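Local coordinates for protein putative pterin-4-alpha-carbinolamine dehydratase (Brucella melitensis, PDB 3JST) that probably catalyses the dehydration of 4a-hydroxytetrahydrobiopterin to dihydrobiopterin, releasing water, at residues Arg5-Glu8 against Ser9-Asn12. Sequence-based numbering, arbitrary orientation.
Sequences RLTE and SEMN
Thr-7 and Glu-10 close a capping box at the start of helix 8-16, each side chain bonding to the backbone N-H of the other. Thr-7, the N-cap, accepts from Glu-10 N at its OG1 (3.1 Å). Its hydroxyl gets there because chi1 (64°) sets OG1 between the backbone N and the carbonyl carbon, turned to the helix. The return bond runs from Thr-7 N to Glu-10 OE1 at 2.9 Å and is nearly straight; the oxygen is met on its anti side, the donor nitrogen standing 32° out of the carboxylate plane. An extended Glu-10 chain reaches back over the first turn to make it, and its CG passes 3.2 Å from Thr-7 OG1.

Behind the box the regular helical bonds begin: Met-11 N donates to Thr-7 O, and Asn-12 N to Glu-8 O (2.8 Å).

Glu-8 and Asn-12, one turn apart on the exposed side, are linked through water. A single molecule donates to both Glu-8 OE2 and Asn-12 OD1, 2.7 Å from each, bridging carboxylate and amide planes turned 63° apart.

Apolar contact comes from Leu-6, just ahead of the cap. Its CB meets Met-11 CB loosely at 4.4 Å, and its CD1 lies over the Met-11 backbone, 3.9 Å from Met-11 CA. The other methyl, Leu-6 CD2, sits beside a carboxylate oxygen, Glu-10 OE1 (3.6 Å). Met-11 is the buried member of the group, its side chain touching Val-81, Glu-28 and Lys-23 of strand 22-23; Leu-6 also shares a backbone hydrogen bond with Val-81.

The box gives partners to two N-H groups at the chain's entry into the helix, and the negative carboxylate of Glu-10, held beside the N-terminal end, probably interacts favourably with the helix dipole.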
ATOM      1  N   ARG A   5      -9.959   9.660  -7.678  1.00 12.88           N
ATOM      2  CA  ARG A   5      -8.503   9.641  -7.634  1.00 12.53           C
ATOM      3  C   ARG A   5      -7.945  11.000  -7.198  1.00 11.89           C
ATOM      4  O   ARG A   5      -8.612  12.034  -7.325  1.00 11.36           O
ATOM      5  CB  ARG A   5      -7.891   9.180  -8.963  1.00 12.59           C
ATOM      6  CG  ARG A   5      -8.028  10.121 -10.126  1.00 13.37           C
ATOM      7  CD  ARG A   5      -7.169   9.638 -11.294  1.00 14.41           C
ATOM      8  NE  ARG A   5      -7.474  10.367 -12.521  1.00 15.31           N
ATOM      9  CZ  ARG A   5      -8.527  10.134 -13.303  1.00 16.26           C
ATOM     10  NH1 ARG A   5      -9.399   9.171 -13.009  1.00 17.55           N
ATOM     11  NH2 ARG A   5      -8.709  10.871 -14.395  1.00 16.09           N
ATOM     12  N   LEU A   6      -6.726  10.966  -6.670  1.00 11.42           N
ATOM     13  CA  LEU A   6      -6.051  12.145  -6.151  1.00 11.28           C
ATOM     14  C   LEU A   6      -5.239  12.839  -7.237  1.00 11.25           C
ATOM     15  O   LEU A   6      -4.740  12.192  -8.158  1.00 10.92           O
ATOM     16  CB  LEU A   6      -5.104  11.756  -5.010  1.00 11.17           C
ATOM     17  CG  LEU A   6      -5.712  11.169  -3.733  1.00 11.23           C
ATOM     18  CD1 LEU A   6      -4.629  10.974  -2.680  1.00  9.82           C
ATOM     19  CD2 LEU A   6      -6.830  12.061  -3.198  1.00 11.13           C
ATOM     20  N   THR A   7      -5.112  14.160  -7.120  1.00 11.46           N
ATOM     21  CA  THR A   7      -4.137  14.921  -7.909  1.00 11.67           C
ATOM     22  C   THR A   7      -2.732  14.606  -7.383  1.00 12.17           C
ATOM     23  O   THR A   7      -2.590  14.047  -6.289  1.00 11.86           O
ATOM     24  CB  THR A   7      -4.363  16.441  -7.786  1.00 11.66           C
ATOM     25  OG1 THR A   7      -4.152  16.847  -6.428  1.00 11.15           O
ATOM     26  CG2 THR A   7      -5.774  16.824  -8.216  1.00 11.35           C
ATOM     27  N   GLU A   8      -1.692  14.969  -8.131  1.00 12.79           N
ATOM     28  CA  GLU A   8      -0.326  14.708  -7.658  1.00 13.46           C
ATOM     29  C   GLU A   8      -0.047  15.439  -6.335  1.00 13.17           C
ATOM     30  O   GLU A   8       0.584  14.874  -5.438  1.00 13.18           O
ATOM     31  CB  GLU A   8       0.741  15.058  -8.707  1.00 14.00           C
ATOM     32  CG  GLU A   8       2.086  14.355  -8.419  1.00 16.30           C
ATOM     33  CD  GLU A   8       3.172  14.638  -9.447  1.00 19.80           C
ATOM     34  OE1 GLU A   8       2.874  15.226 -10.513  1.00 23.32           O
ATOM     35  OE2 GLU A   8       4.339  14.265  -9.185  1.00 21.92           O
ATOM     36  N   SER A   9      -0.533  16.674  -6.206  1.00 13.02           N
ATOM     37  CA  SER A   9      -0.374  17.434  -4.956  1.00 12.99           C
ATOM     38  C   SER A   9      -1.061  16.745  -3.774  1.00 12.47           C
ATOM     39  O   SER A   9      -0.461  16.606  -2.716  1.00 12.29           O
ATOM     40  CB  SER A   9      -0.902  18.862  -5.102  1.00 13.15           C
ATOM     41  OG  SER A   9      -0.134  19.581  -6.050  1.00 14.16           O
ATOM     42  N   GLU A  10      -2.309  16.317  -3.964  1.00 12.04           N
ATOM     43  CA  GLU A  10      -3.053  15.582  -2.934  1.00 11.74           C
ATOM     44  C   GLU A  10      -2.342  14.280  -2.558  1.00 11.61           C
ATOM     45  O   GLU A  10      -2.276  13.911  -1.388  1.00 11.15           O
ATOM     46  CB  GLU A  10      -4.470  15.267  -3.412  1.00 11.75           C
ATOM     47  CG  GLU A  10      -5.397  16.487  -3.459  1.00 11.73           C
ATOM     48  CD  GLU A  10      -6.709  16.219  -4.186  1.00 11.43           C
ATOM     49  OE1 GLU A  10      -6.792  15.243  -4.961  1.00 10.52           O
ATOM     50  OE2 GLU A  10      -7.662  17.000  -3.996  1.00 10.67           O
ATOM     51  N   MET A  11      -1.814  13.593  -3.562  1.00 11.45           N
ATOM     52  CA  MET A  11      -1.055  12.372  -3.334  1.00 11.74           C
ATOM     53  C   MET A  11       0.198  12.680  -2.505  1.00 11.05           C
ATOM     54  O   MET A  11       0.464  12.012  -1.517  1.00 10.70           O
ATOM     55  CB  MET A  11      -0.680  11.740  -4.670  1.00 12.10           C
ATOM     56  CG  MET A  11      -0.087  10.360  -4.568  1.00 14.13           C
ATOM     57  SD  MET A  11       0.657   9.819  -6.114  1.00 18.57           S
ATOM     58  CE  MET A  11      -0.611  10.271  -7.302  1.00 15.12           C
ATOM     59  N   ASN A  12       0.948  13.704  -2.902  1.00 10.85           N
ATOM     60  CA  ASN A  12       2.137  14.130  -2.150  1.00 10.75           C
ATOM     61  C   ASN A  12       1.806  14.471  -0.706  1.00 10.49           C
ATOM     62  O   ASN A  12       2.530  14.086   0.215  1.00  9.97           O
ATOM     63  CB  ASN A  12       2.813  15.333  -2.820  1.00 10.89           C
ATOM     64  CG  ASN A  12       3.449  14.977  -4.151  1.00 11.54           C
ATOM     65  OD1 ASN A  12       3.740  13.819  -4.418  1.00 13.34           O
ATOM     66  ND2 ASN A  12       3.660  15.978  -4.994  1.00 13.19           N
TER
HETATM   67  O   HOH W   1       4.979  13.177  -6.753  1.00 39.12           O